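Local coordinates for glutamine cyclotransferase (Zymomonas mobilis, PDB 3NOL), which catalyses the cyclisation of N-terminal glutamine to pyroglutamate with loss of ammonia, working as a calcium-containing beta-propeller glutaminyl cyclase, at residues V111-R115 with N116-V120; F150-P153 with E154-T157; A186-W189 with Q190-K193; A231-E235 with H236-F240. All coordinates share one frame; numbering follows the deposited sequence.

Contact 1 of 4, residues V111-R115 with N116-V120; sequences VWNIR and NLRQV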
loop_
_atom_site.group_PDB
_atom_site.type_symbol
_atom_site.label_atom_id
_atom_site.label_comp_id
_atom_site.label_asym_id
_atom_site.label_seq_id
_atom_site.Cartn_x
_atom_site.Cartn_y
_atom_site.Cartn_z
ATOM N N VAL A 111 -5.095 -2.093 -15.927
ATOM C CA VAL A 111 -4.242 -3.256 -15.837
ATOM C C VAL A 111 -3.107 -3.056 -16.828
ATOM O O VAL A 111 -3.358 -2.720 -17.989
ATOM C CB VAL A 111 -4.985 -4.578 -16.193
ATOM C CG1 VAL A 111 -4.020 -5.758 -16.025
ATOM C CG2 VAL A 111 -6.266 -4.764 -15.329
ATOM N N TRP A 112 -1.875 -3.221 -16.337
ATOM C CA TRP A 112 -0.669 -3.148 -17.181
ATOM C C TRP A 112 0.095 -4.470 -17.185
ATOM O O TRP A 112 0.126 -5.206 -16.168
ATOM C CB TRP A 112 0.262 -2.006 -16.705
ATOM C CG TRP A 112 -0.373 -0.620 -16.564
ATOM C CD1 TRP A 112 -0.476 0.352 -17.541
ATOM C CD2 TRP A 112 -0.884 -0.026 -15.358
ATOM N NE1 TRP A 112 -1.051 1.494 -17.015
ATOM C CE2 TRP A 112 -1.324 1.286 -15.686
ATOM C CE3 TRP A 112 -1.036 -0.484 -14.036
ATOM C CZ2 TRP A 112 -1.907 2.148 -14.735
ATOM C CZ3 TRP A 112 -1.615 0.367 -13.091
ATOM C CH2 TRP A 112 -2.032 1.683 -13.446
ATOM N N ASN A 113 0.707 -4.787 -18.331
ATOM C CA ASN A 113 1.686 -5.874 -18.362
ATOM C C ASN A 113 2.902 -5.469 -17.542
ATOM O O ASN A 113 3.409 -4.359 -17.680
ATOM C CB ASN A 113 2.114 -6.197 -19.798
ATOM C CG ASN A 113 1.028 -6.899 -20.609
ATOM O OD1 ASN A 113 1.101 -6.929 -21.842
ATOM N ND2 ASN A 113 0.033 -7.458 -19.944
ATOM N N ILE A 114 3.394 -6.367 -16.693
ATOM C CA ILE A 114 4.511 -6.002 -15.823
ATOM C C ILE A 114 5.831 -5.732 -16.579
ATOM O O ILE A 114 6.616 -4.876 -16.149
ATOM C CB ILE A 114 4.695 -6.973 -14.605
ATOM C CG1 ILE A 114 5.512 -6.269 -13.509
ATOM C CG2 ILE A 114 5.316 -8.276 -15.053
ATOM C CD1 ILE A 114 5.226 -6.740 -12.086
ATOM N N ARG A 115 6.069 -6.433 -17.694
ATOM C CA ARG A 115 7.361 -6.312 -18.406
ATOM C C ARG A 115 7.696 -4.865 -18.822
ATOM O O ARG A 115 8.780 -4.376 -18.500
ATOM C CB ARG A 115 7.473 -7.255 -19.622
ATOM C CG ARG A 115 8.859 -7.178 -20.271
ATOM C CD ARG A 115 9.050 -7.974 -21.565
ATOM N NE ARG A 115 10.453 -7.874 -21.987
ATOM C CZ ARG A 115 10.899 -8.089 -23.228
ATOM N NH1 ARG A 115 12.202 -7.976 -23.500
ATOM N NH2 ARG A 115 10.039 -8.399 -24.205
ATOM N N ASN A 116 6.770 -4.209 -19.539
ATOM C CA ASN A 116 6.974 -2.847 -20.040
ATOM C C ASN A 116 5.904 -1.844 -19.581
ATOM O O ASN A 116 5.863 -0.698 -20.056
ATOM C CB ASN A 116 7.115 -2.836 -21.567
ATOM C CG ASN A 116 8.451 -3.433 -22.036
ATOM O OD1 ASN A 116 9.539 -2.999 -21.614
ATOM N ND2 ASN A 116 8.371 -4.432 -22.911
ATOM N N LEU A 117 5.060 -2.266 -18.629
ATOM C CA LEU A 117 4.001 -1.396 -18.079
ATOM C C LEU A 117 3.063 -0.848 -19.155
ATOM O O LEU A 117 2.505 0.250 -19.021
ATOM C CB LEU A 117 4.578 -0.281 -17.187
ATOM C CG LEU A 117 5.548 -0.713 -16.080
ATOM C CD1 LEU A 117 6.189 0.508 -15.391
ATOM C CD2 LEU A 117 4.882 -1.629 -15.034
ATOM N N ARG A 118 2.890 -1.644 -20.210
ATOM C CA ARG A 118 1.965 -1.360 -21.298
ATOM C C ARG A 118 0.531 -1.568 -20.790
ATOM O O ARG A 118 0.246 -2.593 -20.188
ATOM C CB ARG A 118 2.238 -2.313 -22.463
ATOM C CG ARG A 118 1.329 -2.077 -23.646
ATOM C CD ARG A 118 1.766 -2.884 -24.870
ATOM N NE ARG A 118 1.533 -4.317 -24.689
ATOM C CZ ARG A 118 0.347 -4.912 -24.845
ATOM N NH1 ARG A 118 -0.724 -4.203 -25.187
ATOM N NH2 ARG A 118 0.228 -6.223 -24.651
ATOM N N GLN A 119 -0.347 -0.599 -21.029
ATOM C CA GLN A 119 -1.750 -0.725 -20.585
ATOM C C GLN A 119 -2.486 -1.733 -21.461
ATOM O O GLN A 119 -2.405 -1.668 -22.710
ATOM C CB GLN A 119 -2.466 0.630 -20.587
ATOM C CG GLN A 119 -3.971 0.543 -20.325
ATOM C CD GLN A 119 -4.643 1.911 -20.328
ATOM O OE1 GLN A 119 -3.998 2.924 -20.067
ATOM N NE2 GLN A 119 -5.939 1.944 -20.636
ATOM N N VAL A 120 -3.172 -2.677 -20.816
ATOM C CA VAL A 120 -3.938 -3.715 -21.536
ATOM C C VAL A 120 -5.461 -3.707 -21.267
ATOM O O VAL A 120 -6.238 -4.292 -22.029
ATOM C CB VAL A 120 -3.358 -5.135 -21.307
ATOM C CG1 VAL A 120 -1.943 -5.238 -21.914
ATOM C CG2 VAL A 120 -3.382 -5.527 -19.803
HETATM O O HOH W 1 -2.126 3.912 -18.339
#

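Contact 2 of 4, residues F150-P153 with E154-T157; sequences FLDP and ESLT. With GOL (glycerol), chain E.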
loop_
_atom_site.group_PDB
_atom_site.type_symbol
_atom_site.label_atom_id
_atom_site.label_comp_id
_atom_site.label_asym_id
_atom_site.label_seq_id
_atom_site.Cartn_x
_atom_site.Cartn_y
_atom_site.Cartn_z
ATOM N N PHE A 150 -13.201 -7.715 -1.872
ATOM C CA PHE A 150 -12.402 -8.776 -2.481
ATOM C C PHE A 150 -12.884 -8.918 -3.908
ATOM O O PHE A 150 -14.056 -9.277 -4.123
ATOM C CB PHE A 150 -12.603 -10.103 -1.745
ATOM C CG PHE A 150 -12.052 -10.123 -0.348
ATOM C CD1 PHE A 150 -10.901 -10.871 -0.054
ATOM C CD2 PHE A 150 -12.686 -9.420 0.682
ATOM C CE1 PHE A 150 -10.387 -10.912 1.253
ATOM C CE2 PHE A 150 -12.173 -9.436 1.984
ATOM C CZ PHE A 150 -11.030 -10.187 2.281
ATOM N N LEU A 151 -11.987 -8.659 -4.861
ATOM C CA LEU A 151 -12.322 -8.726 -6.282
ATOM C C LEU A 151 -11.952 -10.062 -6.904
ATOM O O LEU A 151 -10.856 -10.581 -6.658
ATOM C CB LEU A 151 -11.639 -7.602 -7.069
ATOM C CG LEU A 151 -11.747 -6.141 -6.574
ATOM C CD1 LEU A 151 -11.070 -5.168 -7.554
ATOM C CD2 LEU A 151 -13.178 -5.696 -6.291
ATOM N N ASP A 152 -12.857 -10.610 -7.716
ATOM C CA ASP A 152 -12.509 -11.716 -8.598
ATOM C C ASP A 152 -11.475 -11.152 -9.576
ATOM O O ASP A 152 -11.713 -10.113 -10.157
ATOM C CB ASP A 152 -13.722 -12.194 -9.394
ATOM C CG ASP A 152 -13.365 -13.317 -10.329
ATOM O OD1 ASP A 152 -13.028 -13.056 -11.488
ATOM O OD2 ASP A 152 -13.374 -14.476 -9.868
ATOM N N PRO A 153 -10.308 -11.804 -9.713
ATOM C CA PRO A 153 -9.213 -11.220 -10.510
ATOM C C PRO A 153 -9.481 -11.194 -12.021
ATOM O O PRO A 153 -8.825 -10.453 -12.749
ATOM C CB PRO A 153 -8.011 -12.129 -10.195
ATOM C CG PRO A 153 -8.479 -13.042 -9.079
ATOM C CD PRO A 153 -9.945 -13.100 -9.114
ATOM N N GLU A 154 -10.429 -12.002 -12.482
ATOM C CA GLU A 154 -10.789 -11.973 -13.904
ATOM C C GLU A 154 -11.831 -10.901 -14.215
ATOM O O GLU A 154 -11.609 -10.055 -15.084
ATOM C CB GLU A 154 -11.192 -13.361 -14.383
ATOM C CG GLU A 154 -9.970 -14.337 -14.391
ATOM C CD GLU A 154 -8.822 -13.857 -15.297
ATOM O OE1 GLU A 154 -9.009 -13.840 -16.538
ATOM O OE2 GLU A 154 -7.731 -13.489 -14.780
ATOM N N SER A 155 -12.944 -10.919 -13.496
ATOM C CA SER A 155 -14.028 -9.951 -13.758
ATOM C C SER A 155 -13.714 -8.580 -13.164
ATOM O O SER A 155 -14.274 -7.563 -13.603
ATOM C CB SER A 155 -15.369 -10.446 -13.199
ATOM O OG SER A 155 -15.332 -10.548 -11.774
ATOM N N LEU A 156 -12.850 -8.585 -12.144
ATOM C CA LEU A 156 -12.458 -7.398 -11.375
ATOM C C LEU A 156 -13.699 -6.745 -10.771
ATOM O O LEU A 156 -13.846 -5.524 -10.796
ATOM C CB LEU A 156 -11.649 -6.405 -12.239
ATOM C CG LEU A 156 -10.275 -6.935 -12.701
ATOM C CD1 LEU A 156 -9.709 -6.053 -13.838
ATOM C CD2 LEU A 156 -9.275 -7.065 -11.512
ATOM N N THR A 157 -14.595 -7.592 -10.264
ATOM C CA THR A 157 -15.790 -7.142 -9.576
ATOM C C THR A 157 -15.789 -7.774 -8.186
ATOM O O THR A 157 -15.217 -8.861 -8.013
ATOM C CB THR A 157 -17.065 -7.535 -10.353
ATOM O OG1 THR A 157 -17.135 -8.967 -10.480
ATOM C CG2 THR A 157 -17.050 -6.883 -11.747
HETATM C C1 GOL E . -5.916 -9.945 -14.149
HETATM O O1 GOL E . -5.540 -11.220 -14.669
HETATM C C2 GOL E . -6.893 -9.229 -15.085
HETATM O O2 GOL E . -8.071 -10.007 -15.271
HETATM C C3 GOL E . -6.228 -8.986 -16.427
HETATM O O3 GOL E . -7.025 -8.050 -17.092
#

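Contact 3 of 4, residues A186-W189 with Q190-K193; sequences ANVW and QTNK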
loop_
_atom_site.group_PDB
_atom_site.type_symbol
_atom_site.label_atom_id
_atom_site.label_comp_id
_atom_site.label_asym_id
_atom_site.label_seq_id
_atom_site.Cartn_x
_atom_site.Cartn_y
_atom_site.Cartn_z
ATOM N N ALA A 186 -3.129 -2.737 6.988
ATOM C CA ALA A 186 -3.620 -1.508 6.348
ATOM C C ALA A 186 -3.105 -0.269 7.041
ATOM O O ALA A 186 -3.152 -0.191 8.275
ATOM C CB ALA A 186 -5.145 -1.465 6.359
ATOM N N ASN A 187 -2.608 0.699 6.272
ATOM C CA ASN A 187 -2.421 2.026 6.848
ATOM C C ASN A 187 -3.793 2.579 7.233
ATOM O O ASN A 187 -4.783 2.325 6.545
ATOM C CB ASN A 187 -1.750 2.985 5.858
ATOM C CG ASN A 187 -0.290 2.651 5.622
ATOM O OD1 ASN A 187 0.054 2.071 4.599
ATOM N ND2 ASN A 187 0.574 3.019 6.568
ATOM N N VAL A 188 -3.827 3.326 8.336
ATOM C CA VAL A 188 -4.989 4.101 8.704
ATOM C C VAL A 188 -4.594 5.571 8.515
ATOM O O VAL A 188 -3.738 6.113 9.236
ATOM C CB VAL A 188 -5.426 3.830 10.147
ATOM C CG1 VAL A 188 -6.682 4.661 10.466
ATOM C CG2 VAL A 188 -5.620 2.310 10.380
ATOM N N TRP A 189 -5.195 6.165 7.489
ATOM C CA TRP A 189 -4.837 7.497 7.033
ATOM C C TRP A 189 -4.944 8.490 8.170
ATOM O O TRP A 189 -5.899 8.446 8.960
ATOM C CB TRP A 189 -5.741 7.923 5.875
ATOM C CG TRP A 189 -5.230 9.065 5.033
ATOM C CD1 TRP A 189 -3.934 9.271 4.584
ATOM C CD2 TRP A 189 -6.013 10.134 4.487
ATOM N NE1 TRP A 189 -3.879 10.419 3.822
ATOM C CE2 TRP A 189 -5.143 10.947 3.717
ATOM C CE3 TRP A 189 -7.376 10.466 4.549
ATOM C CZ2 TRP A 189 -5.595 12.107 3.044
ATOM C CZ3 TRP A 189 -7.825 11.618 3.882
ATOM C CH2 TRP A 189 -6.940 12.420 3.146
ATOM N N GLN A 190 -3.927 9.346 8.264
ATOM C CA GLN A 190 -3.847 10.396 9.302
ATOM C C GLN A 190 -3.287 9.865 10.626
ATOM O O GLN A 190 -3.203 10.608 11.611
ATOM C CB GLN A 190 -5.202 11.082 9.573
ATOM C CG GLN A 190 -5.818 11.798 8.386
ATOM C CD GLN A 190 -4.829 12.721 7.704
ATOM O OE1 GLN A 190 -4.326 13.679 8.305
ATOM N NE2 GLN A 190 -4.543 12.436 6.435
ATOM N N THR A 191 -2.936 8.583 10.665
ATOM C CA THR A 191 -2.265 8.027 11.844
ATOM C C THR A 191 -0.905 7.446 11.480
ATOM O O THR A 191 -0.595 7.255 10.296
ATOM C CB THR A 191 -3.109 6.921 12.540
ATOM O OG1 THR A 191 -2.870 5.652 11.909
ATOM C CG2 THR A 191 -4.617 7.265 12.544
ATOM N N ASN A 192 -0.113 7.163 12.515
ATOM C CA ASN A 192 1.159 6.451 12.399
ATOM C C ASN A 192 1.025 4.975 12.744
ATOM O O ASN A 192 1.979 4.329 13.211
ATOM C CB ASN A 192 2.209 7.132 13.280
ATOM C CG ASN A 192 2.577 8.473 12.747
ATOM O OD1 ASN A 192 2.948 8.602 11.583
ATOM N ND2 ASN A 192 2.432 9.496 13.573
ATOM N N LYS A 193 -0.171 4.448 12.520
ATOM C CA LYS A 193 -0.448 3.069 12.901
ATOM C C LYS A 193 -0.849 2.231 11.724
ATOM O O LYS A 193 -1.448 2.726 10.788
ATOM C CB LYS A 193 -1.503 3.015 13.989
ATOM C CG LYS A 193 -0.888 3.426 15.313
ATOM C CD LYS A 193 -1.914 3.850 16.266
ATOM C CE LYS A 193 -1.252 4.468 17.475
ATOM N NZ LYS A 193 -2.354 4.930 18.336
HETATM O O HOH W 2 -1.047 4.523 8.794
#

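Contact 4 of 4, residues A231-E235 with H236-F240; sequences AWDKE and HHRLF. With SO4 (sulfate ion), chain D.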
loop_
_atom_site.group_PDB
_atom_site.type_symbol
_atom_site.label_atom_id
_atom_site.label_comp_id
_atom_site.label_asym_id
_atom_site.label_seq_id
_atom_site.Cartn_x
_atom_site.Cartn_y
_atom_site.Cartn_z
ATOM N N ALA A 231 4.983 -2.834 2.134
ATOM C CA ALA A 231 5.330 -3.910 1.172
ATOM C C ALA A 231 5.923 -5.092 1.915
ATOM O O ALA A 231 6.482 -4.920 3.002
ATOM C CB ALA A 231 6.311 -3.411 0.136
ATOM N N TRP A 232 5.823 -6.273 1.311
ATOM C CA TRP A 232 6.210 -7.495 1.985
ATOM C C TRP A 232 6.895 -8.396 0.980
ATOM O O TRP A 232 6.369 -8.647 -0.098
ATOM C CB TRP A 232 4.959 -8.157 2.565
ATOM C CG TRP A 232 5.138 -9.528 3.151
ATOM C CD1 TRP A 232 4.545 -10.691 2.718
ATOM C CD2 TRP A 232 5.915 -9.880 4.310
ATOM N NE1 TRP A 232 4.919 -11.744 3.526
ATOM C CE2 TRP A 232 5.761 -11.281 4.507
ATOM C CE3 TRP A 232 6.725 -9.156 5.191
ATOM C CZ2 TRP A 232 6.378 -11.963 5.568
ATOM C CZ3 TRP A 232 7.345 -9.841 6.252
ATOM C CH2 TRP A 232 7.175 -11.223 6.423
ATOM N N ASP A 233 8.077 -8.866 1.369
ATOM C CA ASP A 233 8.896 -9.753 0.575
ATOM C C ASP A 233 8.700 -11.109 1.221
ATOM O O ASP A 233 9.251 -11.391 2.293
ATOM C CB ASP A 233 10.359 -9.297 0.656
ATOM C CG ASP A 233 11.359 -10.331 0.132
ATOM O OD1 ASP A 233 12.561 -10.013 0.198
ATOM O OD2 ASP A 233 10.960 -11.434 -0.300
ATOM N N LYS A 234 7.912 -11.938 0.554
ATOM C CA LYS A 234 7.510 -13.250 1.061
ATOM C C LYS A 234 8.691 -14.237 1.077
ATOM O O LYS A 234 8.829 -15.057 2.006
ATOM C CB LYS A 234 6.373 -13.784 0.177
ATOM C CG LYS A 234 5.867 -15.188 0.507
ATOM C CD LYS A 234 5.121 -15.204 1.799
ATOM C CE LYS A 234 4.172 -16.377 1.861
ATOM N NZ LYS A 234 3.583 -16.392 3.228
ATOM N N GLU A 235 9.535 -14.165 0.052
ATOM C CA GLU A 235 10.712 -15.058 -0.018
ATOM C C GLU A 235 11.648 -14.914 1.188
ATOM O O GLU A 235 12.025 -15.924 1.821
ATOM C CB GLU A 235 11.505 -14.844 -1.307
ATOM C CG GLU A 235 12.684 -15.846 -1.377
ATOM C CD GLU A 235 13.565 -15.755 -2.625
ATOM O OE1 GLU A 235 14.426 -16.666 -2.769
ATOM O OE2 GLU A 235 13.416 -14.795 -3.421
ATOM N N HIS A 236 12.012 -13.664 1.516
ATOM C CA HIS A 236 12.999 -13.375 2.595
ATOM C C HIS A 236 12.356 -12.907 3.920
ATOM O O HIS A 236 13.064 -12.660 4.916
ATOM C CB HIS A 236 14.031 -12.335 2.123
ATOM C CG HIS A 236 14.616 -12.612 0.765
ATOM N ND1 HIS A 236 15.580 -13.572 0.545
ATOM C CD2 HIS A 236 14.347 -12.065 -0.446
ATOM C CE1 HIS A 236 15.891 -13.597 -0.742
ATOM N NE2 HIS A 236 15.169 -12.683 -1.363
ATOM N N HIS A 237 11.035 -12.769 3.916
ATOM C CA HIS A 237 10.278 -12.189 5.037
ATOM C C HIS A 237 10.822 -10.812 5.465
ATOM O O HIS A 237 11.256 -10.608 6.610
ATOM C CB HIS A 237 10.174 -13.190 6.195
ATOM C CG HIS A 237 9.012 -14.134 6.069
ATOM N ND1 HIS A 237 8.324 -14.611 7.167
ATOM C CD2 HIS A 237 8.415 -14.685 4.981
ATOM C CE1 HIS A 237 7.361 -15.426 6.760
ATOM N NE2 HIS A 237 7.389 -15.481 5.438
ATOM N N ARG A 238 10.775 -9.878 4.519
ATOM C CA ARG A 238 11.114 -8.472 4.779
ATOM C C ARG A 238 9.876 -7.592 4.683
ATOM O O ARG A 238 9.216 -7.546 3.633
ATOM C CB ARG A 238 12.191 -7.973 3.801
ATOM C CG ARG A 238 13.561 -8.655 3.961
ATOM C CD ARG A 238 14.641 -8.052 3.037
ATOM N NE ARG A 238 14.337 -8.322 1.626
ATOM C CZ ARG A 238 14.976 -7.804 0.569
ATOM N NH1 ARG A 238 15.990 -6.955 0.710
ATOM N NH2 ARG A 238 14.588 -8.148 -0.662
ATOM N N LEU A 239 9.580 -6.896 5.779
ATOM C CA LEU A 239 8.472 -5.953 5.829
ATOM C C LEU A 239 9.015 -4.530 5.655
ATOM O O LEU A 239 9.925 -4.118 6.385
ATOM C CB LEU A 239 7.752 -6.068 7.174
ATOM C CG LEU A 239 6.503 -5.210 7.405
ATOM C CD1 LEU A 239 5.421 -5.506 6.385
ATOM C CD2 LEU A 239 5.972 -5.379 8.829
ATOM N N PHE A 240 8.442 -3.794 4.710
ATOM C CA PHE A 240 8.911 -2.452 4.365
ATOM C C PHE A 240 7.768 -1.468 4.565
ATOM O O PHE A 240 6.639 -1.715 4.104
ATOM C CB PHE A 240 9.330 -2.377 2.891
ATOM C CG PHE A 240 10.452 -3.306 2.514
ATOM C CD1 PHE A 240 11.780 -2.960 2.802
ATOM C CD2 PHE A 240 10.178 -4.524 1.873
ATOM C CE1 PHE A 240 12.820 -3.803 2.428
ATOM C CE2 PHE A 240 11.221 -5.378 1.498
ATOM C CZ PHE A 240 12.530 -5.024 1.769
HETATM S S SO4 D . -0.008 -16.437 2.667
HETATM O O1 SO4 D . 0.959 -17.511 2.430
HETATM O O2 SO4 D . 0.663 -15.278 3.245
HETATM O O3 SO4 D . -0.613 -16.085 1.383
HETATM O O4 SO4 D . -1.048 -16.890 3.599
#

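Contact 1 of 4, residues V111-R115 with N116-V120
Val120 N donates to Val111 O over 2.8 Å in an almost straight bond (174° at the hydrogen). Two residues further along, Asn113 N reaches Arg118 O at 2.9 Å, in a more bent bond. That same Arg118 O also receives a CA-H...O contact from Trp112 CA. Nearer the turn, Leu117 N to Asn113 O is a weak bond, pinched to 121°, where the chain reverses through Leu117 with its positive phi.

A water links the side chains of the facing pair Trp112 and Gln119: it accepts from Trp112 NE1 in the plane of the indole and donates to Gln119 OE1 at 2.7 Å. With Trp112 CG anti to its carbonyl carbon (chi1 -53°), Trp112 CD1 comes up against the neighbouring strand, 3.6 Å from Gln119 CB; indole and amide planes are nearly perpendicular. Beside Trp112, the methyls Val111 CG1 and Val120 CG2 meet at 3.8 Å. Val120 CG1 lies across the amide end of Asn113. Leu117 points away from residues 111-115, and its side chain packs on Ile81 and Ile99.

Trp112 and Gln119 form an antiparallel non-hydrogen-bonded pair, and the whole is a beta hairpin joining strands 108-113 and 119-124, the last two strands of a four-stranded antiparallel propeller blade.

Contact 2 of 4, residues F150-P153 with E154-T157
Asp152 OD1 accepts two backbone hydrogen bonds from the turn that follows it. Ser155 N comes in along the anti lone pair at 2.9 Å, nearly straight at 171°, whereas Glu154 N approaches Asp152 OD1 from above the carboxylate plane, at 3.0 Å, making an Asx turn. With CG anti to the backbone N (chi1 179°), the carboxylate of Asp152 swings over these two amides, and the pair of bonds would hold its rotation. Ser155 OG rests against Asp152 CB at 3.3 Å and is hydrogen-bonded to Thr157 OG1 at 2.7 Å, and either hydroxyl could be the donor.

Backbone bonds close the loop outside this side-chain grip: Asp152 N to Thr157 O, and Leu156 N to Asp152 O at 2.8 Å.

Van der Waals contacts are made by leucine methyls against backbone carbonyls: Leu156 CD2 lies 3.6 Å from Pro153 O, and Leu151 CD2 touches the carbonyl carbon of Thr157. A glycerol, probably from the crystallisation liquor, donates from O2 to Pro153 O at 2.7 Å and from O1 to Glu154 OE2.

The turn links strand 147-151 to strand 158-166 within one antiparallel sheet. Leu151 and Leu156 both pack on Leu139 of strand 139-141, while Leu156 also reaches Arg121 and Phe123 of strand 119-124, in the preceding sheet.

Contact 3 of 4, residues A186-W189 with Q190-K193
Trp189 carries the amide nitrogen of Gln190 over one face of its indole: Gln190 NE2 sits 3.1 Å above the plane, over the ring centre, and 3.2 Å from Trp189 CE2. The glutamine chain bends at chi2 (-50°) and folds back along its neighbour, and the amide stands almost upright on the ring, the planes 87° apart. Replacing Trp189 by an alanine would probably leave the Gln190 amide without the surface it rests on, free to turn.

Val188 O is gripped twice by Thr191, from N at 3.0 Å and from OG1 at 2.8 Å. The first bond closes a type II turn from Val188 to Thr191. Thr191 OG1 in turn accepts from Lys193 N at 3.0 Å, an ST turn, and so ties the two ends of the loop together. Thr191 CG2 meets Val188 CG1 at 3.9 Å. A water accepts from Asn187 ND2 and, weakly, from Val188 N, whose bond to Lys193 O is itself weak at 3.5 Å.

The turn joins strands 183-188 and 193-197, adjacent and antiparallel. Trp189 also packs edge-to-face with Trp130 and touches Glu173 and Val226, while Asn187, bonded through OD1 to Gly229 N, leans on strand 227-233.

Contact 4 of 4, residues A231-E235 with H236-F240
Ala231 N donates to Phe240 O at 2.8 Å, and Phe240 N returns an equally short bond to Ala231 O. Further along, Arg238 NE and NH2 both point at Asp233 OD1 in a salt bridge, with NE and OD1 2.8 Å apart, although the position of OD1 is less certain. The carboxylate meets the guanidinium edge with their planes 69° apart, and Arg238 bends at chi3 (-67°) to present that edge. Asp233 OD2 takes His236 N from above the carboxylate plane, at 3.1 Å and nearly straight.

Trp232 and His237 make an edge-to-face pair: Trp232 CZ2 sits over the centre of the imidazole, 3.4 Å from His237 CG, with the planes inclined at 53°. The indole also runs beside its facing residue, Trp232 CE3 lying 3.8 Å from Leu239 CB. A serine in place of Trp232 would probably strip the His237 ring of this edge and leave it freer to turn. On the other face of the sheet, Phe240 CZ lies against the Arg238 guanidinium, offset toward its rim.

Ala231 with Phe240 and Asp233 with Arg238 are antiparallel hydrogen-bonded pairs, Trp232 with Leu239 the non-hydrogen-bonded pair between them; His237 and Arg238 both face Asp233 in a G1 beta bulge. Lys234 NZ, salt-bridged to Asp181, also donates to two oxygens of a sulfate, probably from the crystallisation liquor.

The hairpin joins strands 227-233 and 238-243. Leu239 packs on Ile252 of strand 248-256, Trp232 touches Val180 of strand 177-180, and Phe240 stacks edge-to-face on Phe55.

How the contacts relate
All four contacts are turns or short loops between consecutive antiparallel strands of the beta-propeller, met in order along the chain. Contacts 1 and 2 belong to successive sheets and touch directly, Val111 CG2 lying 4.0 Å from Leu156 CD1. Contacts 3 and 4 reach the same sheet without touching, their nearest atoms about 7 Å apart. Contacts 1 and 3 lie on opposite sides of the chain's centre, about 30 Å between centres. The calcium, bound at Phe48, Glu176, Leu177, Glu178 and Ile230, is about 5 Å from the side chain of Ala231 in contact 4 and about 7 Å from that of Asn187 in contact 3; the side chain of Ile114 in contact 1 is about 13 Å away.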